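Beta-galactosidase (Trichoderma reesei, PDB 3OG2) is a family 35 glycoside hydrolase that probably hydrolyses terminal non-reducing beta-D-galactose residues in beta-D-galactosides. Local coordinates at residues A[897-906]-A[940-951]; A[26-34]-A[268-276]. All blocks are in the same frame, centred on the assembly; numbering follows the deposited sequence.

How the interactions relate
From the N terminus, the chain first forms the hairpin of strands 26-28 and 33-35, which leads into strand 38-47 of the TIM barrel. Interaction 2 closes a long loop when residues 268-276, coming off helix 261-268 and entering strand 275-280, return to the turn of that hairpin more than 230 residues later. The chain then finishes the barrel and runs through several beta-rich domains before interaction 1 closes a much shorter loop, 897-906 to 940-951, within the later of its two domains of the beta-galactosidase second all-beta type. The two neither nest nor cross: they follow in series, on opposite sides of the chain's centre, with nearest atoms about 27 Å apart.

Interaction 1 (A[897-906]-A[940-951]); sequences AQEYDIPLSF and EFPVPEGILDYN
Phe906 and Phe941 exchange two backbone hydrogen bonds, Phe906 N to Phe941 O at 2.9 Å and Phe941 N to Phe906 O at 2.8 Å, as an antiparallel hydrogen-bonded pair. Next to them Ser905 faces Pro942 as a non-hydrogen-bonded pair, and Val943 N bonds to Leu904 O. Each phenylalanine ring has the carbonyl O of the other residue at its edge, in plane.

Among the polar side chains, Ser905 OG donates to Glu940 OE2 at 2.7 Å, on the anti side and out of the carboxylate plane; Glu940 gets there with CG anti to the backbone N (chi1 173°) and an extended chain. Tyr950 OH donates to Ile902 O at 2.7 Å, the carbonyl lying at the ring edge. The same hydroxyl accepts from a water that also bridges Leu904 N and Val943 O, which make no direct bond to each other. Glu945 OE1 takes a salt bridge from Arg985 and bonds from two waters: one reaches Tyr900 O and Ile902 N, the other Asp901 OD1.

Apolar contacts complete the joint. Leu904 CD1 meets Tyr950 CZ obliquely at 3.6 Å and Leu948 CD1 at 4.1 Å. Glu945 CG lies over the centre of one face of the Tyr950 ring, and Ala897 CB rests on Tyr950 CB at 3.8 Å. Val943 CG2 touches Phe906 CD1 at 3.8 Å, while Leu921 and Val923 of strand 917-923 pack against the Phe906 ring.

The strands thus pair where 897-906 ends and 940-951 begins, and part beyond Val943, water and the Tyr950 hydroxyl taking the place of direct backbone-to-backbone bonds. This is an antiparallel strand pair in a small sheet, in which 900-908 also pairs with strands 973-977 and 981-982, in the later of the chain's two domains of the beta-galactosidase second all-beta type.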
loop_
_atom_site.group_PDB
_atom_site.type_symbol
_atom_site.label_atom_id
_atom_site.label_comp_id
_atom_site.label_asym_id
_atom_site.label_seq_id
_atom_site.Cartn_x
_atom_site.Cartn_y
_atom_site.Cartn_z
ATOM N N ALA A 897 0.870 -16.597 19.545
ATOM C CA ALA A 897 1.409 -15.972 18.308
ATOM C C ALA A 897 2.340 -16.907 17.555
ATOM O O ALA A 897 2.526 -16.792 16.343
ATOM C CB ALA A 897 2.143 -14.696 18.698
ATOM N N GLN A 898 2.946 -17.888 18.234
ATOM C CA GLN A 898 3.728 -18.882 17.539
ATOM C C GLN A 898 2.859 -19.667 16.541
ATOM O O GLN A 898 3.305 -19.959 15.447
ATOM C CB GLN A 898 4.371 -19.833 18.550
ATOM C CG GLN A 898 5.605 -20.508 17.939
ATOM C CD GLN A 898 6.111 -21.486 18.996
ATOM O OE1 GLN A 898 5.686 -21.377 20.155
ATOM N NE2 GLN A 898 6.975 -22.401 18.586
ATOM N N GLU A 899 1.651 -20.031 16.920
ATOM C CA GLU A 899 0.785 -20.862 16.080
ATOM C C GLU A 899 -0.228 -20.075 15.290
ATOM O O GLU A 899 -0.692 -20.627 14.265
ATOM C CB GLU A 899 0.036 -21.919 16.923
ATOM C CG GLU A 899 0.990 -22.813 17.721
ATOM C CD GLU A 899 1.585 -22.243 18.990
ATOM O OE1 GLU A 899 1.031 -21.335 19.670
ATOM O OE2 GLU A 899 2.705 -22.693 19.397
ATOM N N TYR A 900 -0.590 -18.867 15.715
ATOM C CA TYR A 900 -1.688 -18.154 15.085
ATOM C C TYR A 900 -1.297 -16.710 14.791
ATOM O O TYR A 900 -0.614 -16.076 15.602
ATOM C CB TYR A 900 -2.933 -18.063 16.012
ATOM C CG TYR A 900 -3.477 -19.471 16.254
ATOM C CD1 TYR A 900 -4.416 -19.984 15.371
ATOM C CD2 TYR A 900 -3.037 -20.233 17.302
ATOM C CE1 TYR A 900 -4.948 -21.270 15.539
ATOM C CE2 TYR A 900 -3.531 -21.514 17.503
ATOM C CZ TYR A 900 -4.466 -22.005 16.622
ATOM O OH TYR A 900 -4.952 -23.282 16.815
ATOM N N ASP A 901 -1.823 -16.226 13.678
ATOM C CA ASP A 901 -1.787 -14.779 13.343
ATOM C C ASP A 901 -3.111 -14.219 13.832
ATOM O O ASP A 901 -4.187 -14.570 13.286
ATOM C CB ASP A 901 -1.591 -14.661 11.851
ATOM C CG ASP A 901 -1.626 -13.260 11.301
ATOM O OD1 ASP A 901 -1.835 -12.298 12.072
ATOM O OD2 ASP A 901 -1.458 -13.084 10.067
ATOM N N ILE A 902 -3.092 -13.330 14.805
ATOM C CA ILE A 902 -4.312 -12.779 15.402
ATOM C C ILE A 902 -4.217 -11.266 15.276
ATOM O O ILE A 902 -3.625 -10.624 16.150
ATOM C CB ILE A 902 -4.480 -13.182 16.882
ATOM C CG1 ILE A 902 -4.462 -14.707 17.065
ATOM C CG2 ILE A 902 -5.727 -12.550 17.461
ATOM C CD1 ILE A 902 -4.222 -15.190 18.486
ATOM N N PRO A 903 -4.765 -10.646 14.257
ATOM C CA PRO A 903 -4.730 -9.190 14.130
ATOM C C PRO A 903 -5.472 -8.460 15.251
ATOM O O PRO A 903 -6.590 -8.809 15.568
ATOM C CB PRO A 903 -5.423 -8.953 12.785
ATOM C CG PRO A 903 -5.225 -10.237 12.041
ATOM C CD PRO A 903 -5.380 -11.317 13.095
ATOM N N LEU A 904 -4.800 -7.444 15.812
ATOM C CA LEU A 904 -5.381 -6.650 16.910
ATOM C C LEU A 904 -5.553 -5.208 16.507
ATOM O O LEU A 904 -4.717 -4.667 15.741
ATOM C CB LEU A 904 -4.473 -6.700 18.145
ATOM C CG LEU A 904 -4.449 -8.098 18.807
ATOM C CD1 LEU A 904 -3.483 -8.037 20.002
ATOM C CD2 LEU A 904 -5.830 -8.558 19.233
ATOM N N SER A 905 -6.590 -4.542 17.032
ATOM C CA SER A 905 -6.774 -3.141 16.713
ATOM C C SER A 905 -7.434 -2.459 17.885
ATOM O O SER A 905 -8.039 -3.140 18.730
ATOM C CB SER A 905 -7.700 -2.946 15.498
ATOM O OG SER A 905 -8.869 -3.720 15.713
ATOM N N PHE A 906 -7.274 -1.181 17.966
ATOM C CA PHE A 906 -7.838 -0.351 19.027
ATOM C C PHE A 906 -9.041 0.388 18.477
ATOM O O PHE A 906 -8.900 1.057 17.475
ATOM C CB PHE A 906 -6.824 0.645 19.582
ATOM C CG PHE A 906 -5.678 -0.046 20.297
ATOM C CD1 PHE A 906 -4.629 -0.572 19.566
ATOM C CD2 PHE A 906 -5.687 -0.144 21.676
ATOM C CE1 PHE A 906 -3.588 -1.235 20.221
ATOM C CE2 PHE A 906 -4.649 -0.818 22.326
ATOM C CZ PHE A 906 -3.608 -1.344 21.596
ATOM N N GLU A 940 -11.143 2.579 14.062
ATOM C CA GLU A 940 -10.440 1.320 14.369
ATOM C C GLU A 940 -9.010 1.456 13.894
ATOM O O GLU A 940 -8.764 1.736 12.686
ATOM C CB GLU A 940 -11.179 0.173 13.692
ATOM C CG GLU A 940 -10.402 -1.150 13.820
ATOM C CD GLU A 940 -11.242 -2.362 13.555
ATOM O OE1 GLU A 940 -12.446 -2.270 13.250
ATOM O OE2 GLU A 940 -10.682 -3.480 13.668
ATOM N N PHE A 941 -8.053 1.261 14.798
ATOM C CA PHE A 941 -6.620 1.512 14.604
ATOM C C PHE A 941 -5.841 0.221 14.738
ATOM O O PHE A 941 -5.552 -0.179 15.876
ATOM C CB PHE A 941 -6.106 2.562 15.641
ATOM C CG PHE A 941 -6.761 3.906 15.344
ATOM C CD1 PHE A 941 -7.991 4.258 15.846
ATOM C CD2 PHE A 941 -6.088 4.831 14.506
ATOM C CE1 PHE A 941 -8.573 5.518 15.571
ATOM C CE2 PHE A 941 -6.644 6.095 14.256
ATOM C CZ PHE A 941 -7.878 6.427 14.763
ATOM N N PRO A 942 -5.542 -0.464 13.642
ATOM C CA PRO A 942 -4.780 -1.733 13.752
ATOM C C PRO A 942 -3.349 -1.411 14.130
ATOM O O PRO A 942 -2.785 -0.354 13.729
ATOM C CB PRO A 942 -4.795 -2.289 12.327
ATOM C CG PRO A 942 -5.011 -1.096 11.462
ATOM C CD PRO A 942 -5.888 -0.156 12.249
ATOM N N VAL A 943 -2.725 -2.288 14.891
ATOM C CA VAL A 943 -1.323 -2.168 15.303
ATOM C C VAL A 943 -0.698 -3.519 15.092
ATOM O O VAL A 943 -1.249 -4.465 15.635
ATOM C CB VAL A 943 -1.174 -1.667 16.746
ATOM C CG1 VAL A 943 0.306 -1.530 17.066
ATOM C CG2 VAL A 943 -1.934 -0.338 16.897
ATOM N N PRO A 944 0.381 -3.651 14.333
ATOM C CA PRO A 944 0.879 -5.000 14.049
ATOM C C PRO A 944 1.593 -5.674 15.212
ATOM O O PRO A 944 2.263 -5.052 16.009
ATOM C CB PRO A 944 1.922 -4.759 12.954
ATOM C CG PRO A 944 2.364 -3.346 13.172
ATOM C CD PRO A 944 1.177 -2.584 13.704
ATOM N N GLU A 945 1.439 -7.027 15.254
ATOM C CA GLU A 945 2.360 -7.833 16.026
ATOM C C GLU A 945 3.785 -7.449 15.669
ATOM O O GLU A 945 4.060 -7.219 14.491
ATOM C CB GLU A 945 2.102 -9.323 15.698
ATOM C CG GLU A 945 2.894 -10.269 16.595
ATOM C CD GLU A 945 2.611 -11.707 16.243
ATOM O OE1 GLU A 945 1.527 -12.004 15.669
ATOM O OE2 GLU A 945 3.463 -12.569 16.551
ATOM N N GLY A 946 4.672 -7.331 16.657
ATOM C CA GLY A 946 6.016 -6.802 16.361
ATOM C C GLY A 946 6.113 -5.473 17.047
ATOM O O GLY A 946 7.004 -5.218 17.874
ATOM N N ILE A 947 5.189 -4.565 16.770
ATOM C CA ILE A 947 5.022 -3.346 17.545
ATOM C C ILE A 947 4.344 -3.735 18.891
ATOM O O ILE A 947 4.868 -3.338 19.928
ATOM C CB ILE A 947 4.236 -2.268 16.796
ATOM C CG1 ILE A 947 4.956 -1.809 15.516
ATOM C CG2 ILE A 947 3.995 -1.076 17.726
ATOM C CD1 ILE A 947 6.350 -1.216 15.735
ATOM N N LEU A 948 3.277 -4.513 18.798
ATOM C CA LEU A 948 2.784 -5.160 20.023
ATOM C C LEU A 948 3.560 -6.426 20.350
ATOM O O LEU A 948 3.922 -7.189 19.430
ATOM C CB LEU A 948 1.332 -5.565 19.792
ATOM C CG LEU A 948 0.302 -4.453 19.925
ATOM C CD1 LEU A 948 -1.027 -4.857 19.313
ATOM C CD2 LEU A 948 0.083 -4.071 21.409
ATOM N N ASP A 949 3.789 -6.722 21.618
ATOM C CA ASP A 949 4.391 -7.924 22.128
ATOM C C ASP A 949 3.250 -8.826 22.577
ATOM O O ASP A 949 2.539 -8.524 23.552
ATOM C CB ASP A 949 5.358 -7.566 23.273
ATOM C CG ASP A 949 6.085 -8.782 23.814
ATOM O OD1 ASP A 949 5.688 -9.929 23.511
ATOM O OD2 ASP A 949 7.056 -8.625 24.616
ATOM N N TYR A 950 3.013 -9.919 21.867
ATOM C CA TYR A 950 1.900 -10.803 22.148
ATOM C C TYR A 950 2.176 -11.728 23.314
ATOM O O TYR A 950 1.307 -12.498 23.726
ATOM C CB TYR A 950 1.561 -11.663 20.897
ATOM C CG TYR A 950 0.710 -10.902 19.897
ATOM C CD1 TYR A 950 0.811 -9.523 19.685
ATOM C CD2 TYR A 950 -0.198 -11.608 19.113
ATOM C CE1 TYR A 950 0.003 -8.897 18.735
ATOM C CE2 TYR A 950 -1.018 -11.000 18.179
ATOM C CZ TYR A 950 -0.893 -9.629 18.005
ATOM O OH TYR A 950 -1.698 -9.042 17.075
ATOM N N ASN A 951 3.383 -11.662 23.899
ATOM C CA ASN A 951 3.711 -12.541 25.052
ATOM C C ASN A 951 4.529 -11.736 26.024
ATOM O O ASN A 951 5.629 -12.032 26.475
ATOM C CB ASN A 951 4.414 -13.810 24.539
ATOM C CG ASN A 951 3.394 -14.734 23.879
ATOM O OD1 ASN A 951 3.314 -14.881 22.635
ATOM N ND2 ASN A 951 2.571 -15.392 24.725
HETATM O O HOH W 1 5.096 -14.817 15.550
HETATM O O HOH W 2 -0.679 -13.521 16.374
HETATM O O HOH W 3 -0.106 -11.051 13.781
HETATM O O HOH W 4 -2.056 -7.032 15.258
#

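Interaction 2 (A[26-34]-A[268-276]); sequences VTWDEHSLF and ISPSTPFSL
Trp28 leans on Thr272 and Pro273. Its CB lies 4.0 Å from Pro273 CD, and with CG between the backbone N and the carbonyl carbon (chi1 66°) the indole runs beside Thr272, the two side chains pointing the same way. Farther out, CD1 has Ser271 O at the ring edge, in plane, at 3.9 Å, and at NE1 the ring meets Thr272 CG2 at 3.6 Å. Ser269 OG donates to Thr272 OG1 at 2.7 Å. A glycine here in place of Thr272 would remove methyl and hydroxyl, and would probably open a gap beside Trp28 NE1 and leave Ser269 OG without its acceptor.

The Pro273 ring fits against the turn of the hairpin: CD approaches Asp29 O at 3.2 Å and CG approaches Ser32 C at 3.4 Å. Within that turn Asp29 OD1 accepts from His31 N (an Asx turn) and also from Ser32 N, completing an Asx motif, while OD2 makes a salt bridge to Arg39. Glu30 CG comes within 3.1 Å of Pro270 O. One water lies within bonding distance of Glu30 O and Pro270 O; a second donates to Glu30 O and accepts from Phe274 N at 2.8 Å.

The contact sets the tip of hairpin 26-35 against the type I turn Ser269 to Thr272, which links helix 261-268 to barrel strand 275-280, with Ile376 of helix 374-377 touching His31 and Ser32.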
loop_
_atom_site.group_PDB
_atom_site.type_symbol
_atom_site.label_atom_id
_atom_site.label_comp_id
_atom_site.label_asym_id
_atom_site.label_seq_id
_atom_site.Cartn_x
_atom_site.Cartn_y
_atom_site.Cartn_z
ATOM N N VAL A 26 19.494 -7.611 -16.959
ATOM C CA VAL A 26 18.137 -7.081 -17.173
ATOM C C VAL A 26 18.153 -6.264 -18.451
ATOM O O VAL A 26 18.800 -5.217 -18.496
ATOM C CB VAL A 26 17.628 -6.217 -15.999
ATOM C CG1 VAL A 26 16.173 -5.793 -16.213
ATOM C CG2 VAL A 26 17.714 -6.969 -14.659
ATOM N N THR A 27 17.468 -6.785 -19.487
ATOM C CA THR A 27 17.461 -6.128 -20.763
ATOM C C THR A 27 16.016 -6.021 -21.238
ATOM O O THR A 27 15.081 -6.438 -20.506
ATOM C CB THR A 27 18.376 -6.840 -21.781
ATOM O OG1 THR A 27 17.934 -8.210 -21.977
ATOM C CG2 THR A 27 19.833 -6.853 -21.352
ATOM N N TRP A 28 15.775 -5.486 -22.427
ATOM C CA TRP A 28 14.386 -5.272 -22.840
ATOM C C TRP A 28 14.354 -5.201 -24.372
ATOM O O TRP A 28 15.370 -4.878 -24.990
ATOM C CB TRP A 28 13.740 -3.996 -22.217
ATOM C CG TRP A 28 14.430 -2.754 -22.750
ATOM C CD1 TRP A 28 14.099 -2.039 -23.875
ATOM C CD2 TRP A 28 15.585 -2.128 -22.164
ATOM N NE1 TRP A 28 14.961 -1.014 -24.063
ATOM C CE2 TRP A 28 15.879 -1.035 -23.027
ATOM C CE3 TRP A 28 16.398 -2.346 -21.032
ATOM C CZ2 TRP A 28 16.935 -0.181 -22.787
ATOM C CZ3 TRP A 28 17.448 -1.472 -20.851
ATOM C CH2 TRP A 28 17.722 -0.409 -21.705
ATOM N N ASP A 29 13.157 -5.379 -24.918
ATOM C CA ASP A 29 12.901 -4.943 -26.276
ATOM C C ASP A 29 11.479 -4.435 -26.390
ATOM O O ASP A 29 10.871 -4.028 -25.351
ATOM C CB ASP A 29 13.245 -6.105 -27.218
ATOM C CG ASP A 29 12.323 -7.294 -27.157
ATOM O OD1 ASP A 29 11.294 -7.282 -26.406
ATOM O OD2 ASP A 29 12.583 -8.297 -27.859
ATOM N N GLU A 30 10.909 -4.389 -27.575
ATOM C CA GLU A 30 9.580 -3.808 -27.737
ATOM C C GLU A 30 8.547 -4.591 -26.944
ATOM O O GLU A 30 7.501 -3.986 -26.653
ATOM C CB GLU A 30 9.154 -3.804 -29.211
ATOM C CG GLU A 30 10.023 -3.066 -30.159
ATOM C CD GLU A 30 11.151 -3.882 -30.760
ATOM O OE1 GLU A 30 11.690 -4.876 -30.221
ATOM O OE2 GLU A 30 11.533 -3.445 -31.863
ATOM N N HIS A 31 8.812 -5.879 -26.679
ATOM C CA HIS A 31 7.743 -6.725 -26.104
ATOM C C HIS A 31 7.799 -6.910 -24.614
ATOM O O HIS A 31 6.769 -6.990 -23.960
ATOM C CB HIS A 31 7.775 -8.120 -26.758
ATOM C CG HIS A 31 7.787 -8.040 -28.251
ATOM N ND1 HIS A 31 6.774 -7.477 -28.949
ATOM C CD2 HIS A 31 8.732 -8.460 -29.126
ATOM C CE1 HIS A 31 7.066 -7.565 -30.260
ATOM N NE2 HIS A 31 8.261 -8.158 -30.376
ATOM N N SER A 32 9.024 -6.996 -24.059
ATOM C CA SER A 32 9.140 -7.337 -22.621
ATOM C C SER A 32 10.523 -7.030 -22.119
ATOM O O SER A 32 11.493 -6.849 -22.869
ATOM C CB SER A 32 8.819 -8.822 -22.378
ATOM O OG SER A 32 9.865 -9.664 -22.859
ATOM N N LEU A 33 10.608 -7.025 -20.786
ATOM C CA LEU A 33 11.886 -7.241 -20.121
ATOM C C LEU A 33 12.380 -8.642 -20.350
ATOM O O LEU A 33 11.621 -9.600 -20.585
ATOM C CB LEU A 33 11.610 -6.951 -18.623
ATOM C CG LEU A 33 12.686 -6.282 -17.846
ATOM C CD1 LEU A 33 12.859 -4.838 -18.352
ATOM C CD2 LEU A 33 12.375 -6.291 -16.379
ATOM N N PHE A 34 13.677 -8.792 -20.220
ATOM C CA PHE A 34 14.347 -10.084 -20.100
ATOM C C PHE A 34 15.136 -10.084 -18.804
ATOM O O PHE A 34 15.849 -9.082 -18.525
ATOM C CB PHE A 34 15.326 -10.308 -21.249
ATOM C CG PHE A 34 14.790 -10.464 -22.657
ATOM C CD1 PHE A 34 14.186 -9.404 -23.303
ATOM C CD2 PHE A 34 14.903 -11.684 -23.326
ATOM C CE1 PHE A 34 13.679 -9.510 -24.599
ATOM C CE2 PHE A 34 14.447 -11.754 -24.650
ATOM C CZ PHE A 34 13.895 -10.686 -25.304
ATOM N N ILE A 268 4.552 6.925 -28.379
ATOM C CA ILE A 268 5.516 7.484 -27.451
ATOM C C ILE A 268 6.800 6.655 -27.385
ATOM O O ILE A 268 7.880 7.279 -27.381
ATOM C CB ILE A 268 4.928 7.617 -26.021
ATOM C CG1 ILE A 268 3.780 8.629 -26.017
ATOM C CG2 ILE A 268 5.979 7.936 -24.954
ATOM C CD1 ILE A 268 2.908 8.579 -24.757
ATOM N N SER A 269 6.732 5.342 -27.204
ATOM C CA SER A 269 7.976 4.593 -26.932
ATOM C C SER A 269 7.835 3.177 -27.476
ATOM O O SER A 269 7.790 2.203 -26.715
ATOM C CB SER A 269 8.252 4.538 -25.413
ATOM O OG SER A 269 9.619 4.115 -25.230
ATOM N N PRO A 270 7.721 3.022 -28.791
ATOM C CA PRO A 270 7.472 1.689 -29.368
ATOM C C PRO A 270 8.637 0.719 -29.177
ATOM O O PRO A 270 8.462 -0.500 -29.302
ATOM C CB PRO A 270 7.270 1.991 -30.882
ATOM C CG PRO A 270 7.971 3.305 -31.099
ATOM C CD PRO A 270 7.789 4.121 -29.816
ATOM N N SER A 271 9.809 1.220 -28.813
ATOM C CA SER A 271 10.988 0.361 -28.667
ATOM C C SER A 271 11.086 -0.310 -27.295
ATOM O O SER A 271 11.998 -1.155 -27.097
ATOM C CB SER A 271 12.269 1.167 -28.921
ATOM O OG SER A 271 12.498 2.106 -27.866
ATOM N N THR A 272 10.171 0.063 -26.353
ATOM C CA THR A 272 10.296 -0.467 -24.985
ATOM C C THR A 272 8.981 -1.078 -24.552
ATOM O O THR A 272 7.923 -0.831 -25.154
ATOM C CB THR A 272 10.779 0.638 -24.015
ATOM O OG1 THR A 272 9.883 1.764 -24.029
ATOM C CG2 THR A 272 12.145 1.181 -24.385
ATOM N N PRO A 273 9.002 -1.918 -23.529
ATOM C CA PRO A 273 7.761 -2.622 -23.177
ATOM C C PRO A 273 6.683 -1.711 -22.674
ATOM O O PRO A 273 6.956 -0.787 -21.917
ATOM C CB PRO A 273 8.256 -3.539 -22.040
ATOM C CG PRO A 273 9.726 -3.691 -22.220
ATOM C CD PRO A 273 10.177 -2.337 -22.742
ATOM N N PHE A 274 5.448 -2.009 -23.038
ATOM C CA PHE A 274 4.334 -1.229 -22.468
ATOM C C PHE A 274 4.267 -1.461 -20.958
ATOM O O PHE A 274 4.089 -2.576 -20.487
ATOM C CB PHE A 274 3.033 -1.571 -23.170
ATOM C CG PHE A 274 1.829 -0.832 -22.569
ATOM C CD1 PHE A 274 1.897 0.477 -22.131
ATOM C CD2 PHE A 274 0.629 -1.561 -22.457
ATOM C CE1 PHE A 274 0.773 1.070 -21.506
ATOM C CE2 PHE A 274 -0.466 -0.959 -21.857
ATOM C CZ PHE A 274 -0.395 0.351 -21.393
ATOM N N SER A 275 4.461 -0.351 -20.224
ATOM C CA SER A 275 4.649 -0.395 -18.775
ATOM C C SER A 275 3.716 0.539 -18.023
ATOM O O SER A 275 3.717 1.738 -18.272
ATOM C CB SER A 275 6.084 0.042 -18.469
ATOM O OG SER A 275 7.039 -0.815 -19.112
ATOM N N LEU A 276 2.930 -0.047 -17.127
ATOM C CA LEU A 276 2.062 0.691 -16.232
ATOM C C LEU A 276 2.744 0.590 -14.858
ATOM O O LEU A 276 2.627 -0.409 -14.153
ATOM C CB LEU A 276 0.638 0.126 -16.179
ATOM C CG LEU A 276 -0.122 0.325 -17.494
ATOM C CD1 LEU A 276 -1.448 -0.444 -17.445
ATOM C CD2 LEU A 276 -0.357 1.814 -17.762
HETATM O O HOH W 5 6.527 -1.739 -27.759
HETATM O O HOH W 6 5.125 -4.009 -24.970
#